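Local coordinates for protein amidohydrolase (Pseudomonas aeruginosa, PDB 2I5G) that probably hydrolyses dipeptides as a metal-dependent peptidase of the M19 family, at residues E45-Q48 against A49-N53; N52-T55 against A56-L60; H254-D257 against F258-L262. The protein carries 2 engineered substitutions. One frame throughout, in Å; residues are numbered along the deposited sequence.

Interaction 1: E45-Q48 against A49-N53; sequences EGFQ and ATVNN
Glu45 reaches across the first turn of a helix to Asn53, and the two side chains meet at about a right angle. Asn53 ND2 gives a hydrogen bond to Glu45 OE1 (3.1 Å, N-H...O angle 155°). The acceptor lies in the plane of the amide, yet the amide approaches from above the carboxylate plane, 56° out of it. The other carboxylate oxygen, OE2, accepts from Val43 N, while Asn53 ND2 also serves Val41 O, so an acid and an amide suit a place where Val43 offers an N-H and Val41 a carbonyl oxygen. Lower on the Glu45 chain, CB touches Ala49 CB at 3.6 Å, the short alanine side chain lying beside the bent glutamate.

Gly46 is the N-cap and has no side chain to cap with; its carbonyl oxygen is gripped twice by Thr50, from opposite faces of the carbonyl plane. Thr50 OG1 bonds Gly46 O at 2.7 Å and Thr50 N bonds Gly46 O at 3.0 Å. With chi1 at -69° the hydroxyl sits beside the backbone N and turns back along the helix, a common helical side-chain-to-backbone bond; Ser42 OG is its other partner.

Phe47 and Val51 make the apolar pair. The valine methyl CG2 lies over one face of the phenyl ring, 3.9 Å from its centroid, in a CH-pi contact. Tyr104 stacks on the Phe47 ring and Phe108 meets it with the planes at about 60°. Toward solvent, a water links Asn52 OD1 to Gln48 NE2, weakly at the glutamine. A glycine N-cap, with the loop residue before it folded back onto the helix, marks this as a helix N-terminus, here that of the helix following strand 36-40 in a TIM-barrel chain.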
# COMPACT_ATOMS: atom_id res chain seq x y z
N GLU A 45 10.00 -6.78 3.62
CA GLU A 45 10.68 -5.63 4.20
C GLU A 45 10.50 -4.25 3.56
O GLU A 45 10.33 -4.12 2.35
CB GLU A 45 12.18 -5.93 4.31
CG GLU A 45 12.71 -6.91 3.28
CD GLU A 45 12.72 -8.34 3.78
OE1 GLU A 45 13.47 -8.64 4.74
OE2 GLU A 45 11.98 -9.17 3.22
N GLY A 46 10.56 -3.22 4.40
CA GLY A 46 10.42 -1.85 3.93
C GLY A 46 11.78 -1.33 3.49
O GLY A 46 12.69 -2.13 3.27
N PHE A 47 11.92 -0.01 3.37
CA PHE A 47 13.19 0.59 2.94
C PHE A 47 14.41 0.18 3.77
O PHE A 47 15.21 -0.65 3.34
CB PHE A 47 13.08 2.12 2.93
CG PHE A 47 14.35 2.81 2.51
CD1 PHE A 47 14.81 2.73 1.20
CD2 PHE A 47 15.11 3.51 3.44
CE1 PHE A 47 16.01 3.33 0.82
CE2 PHE A 47 16.31 4.12 3.07
CZ PHE A 47 16.76 4.03 1.76
N GLN A 48 14.56 0.77 4.95
CA GLN A 48 15.70 0.47 5.80
C GLN A 48 15.96 -1.02 6.05
O GLN A 48 17.11 -1.44 6.08
CB GLN A 48 15.59 1.22 7.14
CG GLN A 48 16.84 1.09 8.03
CD GLN A 48 17.07 2.31 8.92
OE1 GLN A 48 16.26 3.23 8.94
NE2 GLN A 48 18.18 2.32 9.66
N ALA A 49 14.92 -1.81 6.24
CA ALA A 49 15.15 -3.24 6.48
C ALA A 49 15.75 -3.87 5.22
O ALA A 49 16.57 -4.77 5.31
CB ALA A 49 13.84 -3.95 6.87
N THR A 50 15.35 -3.37 4.05
CA THR A 50 15.89 -3.89 2.80
C THR A 50 17.35 -3.47 2.68
O THR A 50 18.21 -4.26 2.28
CB THR A 50 15.08 -3.36 1.57
OG1 THR A 50 13.77 -3.94 1.58
CG2 THR A 50 15.79 -3.71 0.27
N VAL A 51 17.62 -2.21 3.03
CA VAL A 51 18.98 -1.69 2.98
C VAL A 51 19.88 -2.57 3.85
O VAL A 51 21.02 -2.86 3.49
CB VAL A 51 19.04 -0.22 3.50
CG1 VAL A 51 20.47 0.25 3.63
CG2 VAL A 51 18.28 0.68 2.55
N ASN A 52 19.36 -2.99 4.99
CA ASN A 52 20.12 -3.84 5.90
C ASN A 52 20.51 -5.16 5.26
O ASN A 52 21.63 -5.65 5.44
CB ASN A 52 19.31 -4.11 7.17
CG ASN A 52 19.29 -2.92 8.10
OD1 ASN A 52 18.52 -2.88 9.06
ND2 ASN A 52 20.14 -1.93 7.83
N ASN A 53 19.58 -5.75 4.51
CA ASN A 53 19.84 -7.01 3.83
C ASN A 53 20.95 -6.81 2.81
O ASN A 53 21.76 -7.71 2.58
CB ASN A 53 18.59 -7.52 3.13
CG ASN A 53 17.51 -7.94 4.11
OD1 ASN A 53 17.80 -8.35 5.23
ND2 ASN A 53 16.25 -7.87 3.68
O HOH W 1 18.50 -0.50 11.17

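Interaction 2: N52-T55 against A56-L60; sequences NNIT and ASNKL. Engineered in segment 52-55: Thr55 (natural residue Ala).
The amide of Asn58 lies flat against the preceding turn, with Ile54 O above one face, 3.2 Å from Asn58 CG. On that same face sits the Ile54 methyl CG2, offset toward the outer end of the amide, 3.9 Å from Asn58 OD1 and only slightly farther from ND2. Asn58 ND2 makes a weak hydrogen bond with Tyr90 OH. The geometry of Ile54 O and Asn58 ND2 is too poor for a hydrogen bond; the carbonyl faces the amide carbon rather than an N-H. Asn58 CG turns away from its own carbonyl carbon (chi1 -70°), which lays the amide back along the helix beside the isoleucine, both side chains pointing the same way. An asparagine suits this boundary: its flat face packs on the turn while its nitrogen has a polar partner in Tyr90.

Asn58 N bonds Ile54 O at 2.8 Å, and the N-H...O angle of 173° makes this the straightest backbone link here. One residue earlier, Asn53 O is gripped by both the nitrogen and the hydroxyl of Ser57, which reach it from opposite faces of its plane. Ser57 N stands 2.8 Å and Ser57 OG 2.6 Å from Asn53 O. Chi1 at -62° swings the serine hydroxyl back to that oxygen, so this buried polar group is satisfied by its own helix. Ala56 N bonds Asn52 O at 2.9 Å, and Ala56 CB lies 3.5 Å from the same Asn52 O. Thr55, an engineered residue, accepts from Lys59 N through its backbone oxygen.

The helix 47-63 is thus two-sided. Ile54 and Ser57 press on Tyr90 of strand 86-92 and on Val41 beyond strand 36-40, with Trp21 also covering Ser57, while Thr55, Ala56 and Lys59 occupy the outer side, toward solvent.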
# COMPACT_ATOMS: atom_id res chain seq x y z
N ASN A 52 19.36 -2.99 4.99
CA ASN A 52 20.12 -3.84 5.90
C ASN A 52 20.51 -5.16 5.26
O ASN A 52 21.63 -5.65 5.44
CB ASN A 52 19.31 -4.11 7.17
CG ASN A 52 19.29 -2.92 8.10
OD1 ASN A 52 18.52 -2.88 9.06
ND2 ASN A 52 20.14 -1.93 7.83
N ASN A 53 19.58 -5.75 4.51
CA ASN A 53 19.84 -7.01 3.83
C ASN A 53 20.95 -6.81 2.81
O ASN A 53 21.76 -7.71 2.58
CB ASN A 53 18.59 -7.52 3.13
CG ASN A 53 17.51 -7.94 4.11
OD1 ASN A 53 17.80 -8.35 5.23
ND2 ASN A 53 16.25 -7.87 3.68
N ILE A 54 20.99 -5.63 2.20
CA ILE A 54 21.99 -5.33 1.20
C ILE A 54 23.36 -5.18 1.87
O ILE A 54 24.38 -5.63 1.35
CB ILE A 54 21.61 -4.05 0.41
CG1 ILE A 54 20.35 -4.33 -0.41
CG2 ILE A 54 22.76 -3.62 -0.49
CD1 ILE A 54 19.91 -3.18 -1.29
N THR A 55 23.37 -4.53 3.04
CA THR A 55 24.61 -4.35 3.78
C THR A 55 25.13 -5.74 4.16
O THR A 55 26.31 -6.04 3.97
CB THR A 55 24.37 -3.52 5.07
OG1 THR A 55 24.26 -2.14 4.73
CG2 THR A 55 25.53 -3.72 6.06
N ALA A 56 24.24 -6.57 4.67
CA ALA A 56 24.61 -7.93 5.06
C ALA A 56 25.09 -8.73 3.85
O ALA A 56 26.00 -9.54 3.96
CB ALA A 56 23.42 -8.62 5.71
N SER A 57 24.47 -8.49 2.70
CA SER A 57 24.84 -9.18 1.47
C SER A 57 26.24 -8.75 1.00
O SER A 57 27.09 -9.59 0.71
CB SER A 57 23.81 -8.90 0.37
OG SER A 57 22.53 -9.38 0.74
N ASN A 58 26.46 -7.44 0.92
CA ASN A 58 27.75 -6.92 0.49
C ASN A 58 28.88 -7.48 1.36
O ASN A 58 30.02 -7.59 0.90
CB ASN A 58 27.77 -5.39 0.59
CG ASN A 58 26.88 -4.73 -0.45
OD1 ASN A 58 26.65 -3.52 -0.39
ND2 ASN A 58 26.39 -5.52 -1.40
N LYS A 59 28.57 -7.81 2.61
CA LYS A 59 29.59 -8.35 3.50
C LYS A 59 29.95 -9.79 3.17
O LYS A 59 31.13 -10.17 3.17
CB LYS A 59 29.13 -8.25 4.96
CG LYS A 59 30.20 -8.70 5.93
CD LYS A 59 29.72 -8.65 7.37
CE LYS A 59 30.81 -9.16 8.28
NZ LYS A 59 32.07 -8.40 8.04
N LEU A 60 28.95 -10.61 2.89
CA LEU A 60 29.22 -12.00 2.55
C LEU A 60 30.03 -12.06 1.26
O LEU A 60 30.96 -12.86 1.15
CB LEU A 60 27.91 -12.78 2.39
CG LEU A 60 27.35 -13.24 3.73
CD1 LEU A 60 25.88 -13.58 3.61
CD2 LEU A 60 28.16 -14.44 4.21

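Interaction 3: H254-D257 against F258-L262; sequences HGHD and FFEWL
The start of helix 256-263, on the connection following strand 244-246, is covered by a ring from just ahead of it: His254 stacks on Phe258. The rings lie face to face, their planes 3° apart and their centroids separated by 3.5 Å. His254 CG sits over the phenyl face, and Phe258 CD1 lies over the centre of the imidazole. Phe258 CG runs anti to the backbone N (chi1 176°), carrying the phenyl back beneath the histidine. Leu262 CD1 approaches the opposite phenyl face, so two flat rings and a branched aliphatic chain are layered in turn. The polar imidazole still has a partner, since His254 ND1 makes a weak hydrogen bond with Lys20 NZ.

Gly255 holds the N-cap; its carbonyl oxygen takes a weak bond from Phe259 N at 3.3 Å. One residue on, Glu260 N bonds His256 O at 3.1 Å, nearly straight at 168°. The Glu260 side chain then passes over the His256 ring, with CG 4.1 Å from the ring centroid, offset toward the rim, in a CH-pi contact. A glutamate suits the place, bent at chi2 so that its methylene covers the ring while the carboxylate reaches a salt bridge with Arg271. This is a helix N-terminus with a glycine N-cap and a preceding histidine stacked on the first turn, after strand 244-246 of a TIM-barrel family protein.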
# COMPACT_ATOMS: atom_id res chain seq x y z
N HIS A 254 17.03 -22.91 3.74
CA HIS A 254 15.98 -22.35 4.58
C HIS A 254 15.15 -23.40 5.28
O HIS A 254 15.08 -24.55 4.85
CB HIS A 254 15.09 -21.43 3.76
CG HIS A 254 15.67 -20.07 3.56
ND1 HIS A 254 16.02 -19.25 4.61
CD2 HIS A 254 15.97 -19.38 2.43
CE1 HIS A 254 16.50 -18.11 4.14
NE2 HIS A 254 16.48 -18.16 2.82
N GLY A 255 14.51 -22.98 6.37
CA GLY A 255 13.69 -23.90 7.14
C GLY A 255 12.23 -23.52 7.30
O GLY A 255 11.66 -22.79 6.49
N HIS A 256 11.64 -24.03 8.38
CA HIS A 256 10.23 -23.83 8.73
C HIS A 256 9.80 -22.38 8.90
O HIS A 256 8.82 -21.94 8.31
CB HIS A 256 9.92 -24.60 10.02
CG HIS A 256 8.46 -24.71 10.32
ND1 HIS A 256 7.60 -25.45 9.54
CD2 HIS A 256 7.71 -24.17 11.31
CE1 HIS A 256 6.37 -25.35 10.03
NE2 HIS A 256 6.41 -24.58 11.10
N ASP A 257 10.53 -21.63 9.72
CA ASP A 257 10.21 -20.23 9.97
C ASP A 257 10.15 -19.44 8.66
O ASP A 257 9.27 -18.60 8.48
CB ASP A 257 11.27 -19.62 10.91
CG ASP A 257 11.21 -20.19 12.32
OD1 ASP A 257 10.82 -21.36 12.48
OD2 ASP A 257 11.56 -19.46 13.28
N PHE A 258 11.09 -19.73 7.76
CA PHE A 258 11.18 -19.06 6.46
C PHE A 258 9.96 -19.27 5.58
O PHE A 258 9.50 -18.34 4.93
CB PHE A 258 12.43 -19.54 5.72
CG PHE A 258 12.57 -18.97 4.33
CD1 PHE A 258 13.03 -17.68 4.14
CD2 PHE A 258 12.28 -19.75 3.21
CE1 PHE A 258 13.20 -17.16 2.84
CE2 PHE A 258 12.45 -19.25 1.91
CZ PHE A 258 12.91 -17.95 1.73
N PHE A 259 9.45 -20.50 5.54
CA PHE A 259 8.28 -20.79 4.72
C PHE A 259 7.01 -20.20 5.30
O PHE A 259 6.16 -19.69 4.55
CB PHE A 259 8.16 -22.30 4.49
CG PHE A 259 9.15 -22.82 3.50
CD1 PHE A 259 9.06 -22.46 2.16
CD2 PHE A 259 10.23 -23.59 3.91
CE1 PHE A 259 10.05 -22.85 1.25
CE2 PHE A 259 11.22 -23.99 3.02
CZ PHE A 259 11.13 -23.61 1.68
N GLU A 260 6.87 -20.26 6.61
CA GLU A 260 5.68 -19.70 7.26
C GLU A 260 5.66 -18.19 7.00
O GLU A 260 4.60 -17.59 6.85
CB GLU A 260 5.72 -19.97 8.77
CG GLU A 260 5.53 -21.44 9.12
CD GLU A 260 4.17 -21.96 8.66
OE1 GLU A 260 3.15 -21.55 9.25
OE2 GLU A 260 4.13 -22.76 7.71
N TRP A 261 6.85 -17.61 6.94
CA TRP A 261 7.04 -16.19 6.70
C TRP A 261 6.62 -15.81 5.28
O TRP A 261 6.09 -14.73 5.03
CB TRP A 261 8.52 -15.85 6.90
CG TRP A 261 8.84 -14.42 6.73
CD1 TRP A 261 8.37 -13.38 7.47
CD2 TRP A 261 9.76 -13.87 5.78
NE1 TRP A 261 8.95 -12.21 7.06
CE2 TRP A 261 9.80 -12.47 6.02
CE3 TRP A 261 10.55 -14.41 4.76
CZ2 TRP A 261 10.62 -11.61 5.28
CZ3 TRP A 261 11.36 -13.55 4.02
CH2 TRP A 261 11.39 -12.17 4.29
N LEU A 262 6.86 -16.73 4.35
CA LEU A 262 6.50 -16.52 2.97
C LEU A 262 5.00 -16.76 2.75
O LEU A 262 4.41 -16.20 1.84
CB LEU A 262 7.31 -17.48 2.09
CG LEU A 262 8.43 -16.95 1.18
CD1 LEU A 262 9.31 -15.96 1.90
CD2 LEU A 262 9.26 -18.12 0.68

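Interactions 1 and 2 are successive portions of one helix, 47-63, with centres about 10 Å apart; Asn52 and Asn53 belong to both, and interaction 2 opens where interaction 1 ends. Interaction 3 comes some two hundred residues later, at helix 256-263, its centre about 18 Å from interaction 1 and 20 Å from interaction 2. It meets interaction 1 directly, where Trp261 packs on the Glu45 carboxylate, but leaves about 7 Å between nearest atoms to interaction 2. The loop leading into helix 47-63 therefore packs against a helix following strand 244-246, joining early and late parts of the TIM-barrel chain.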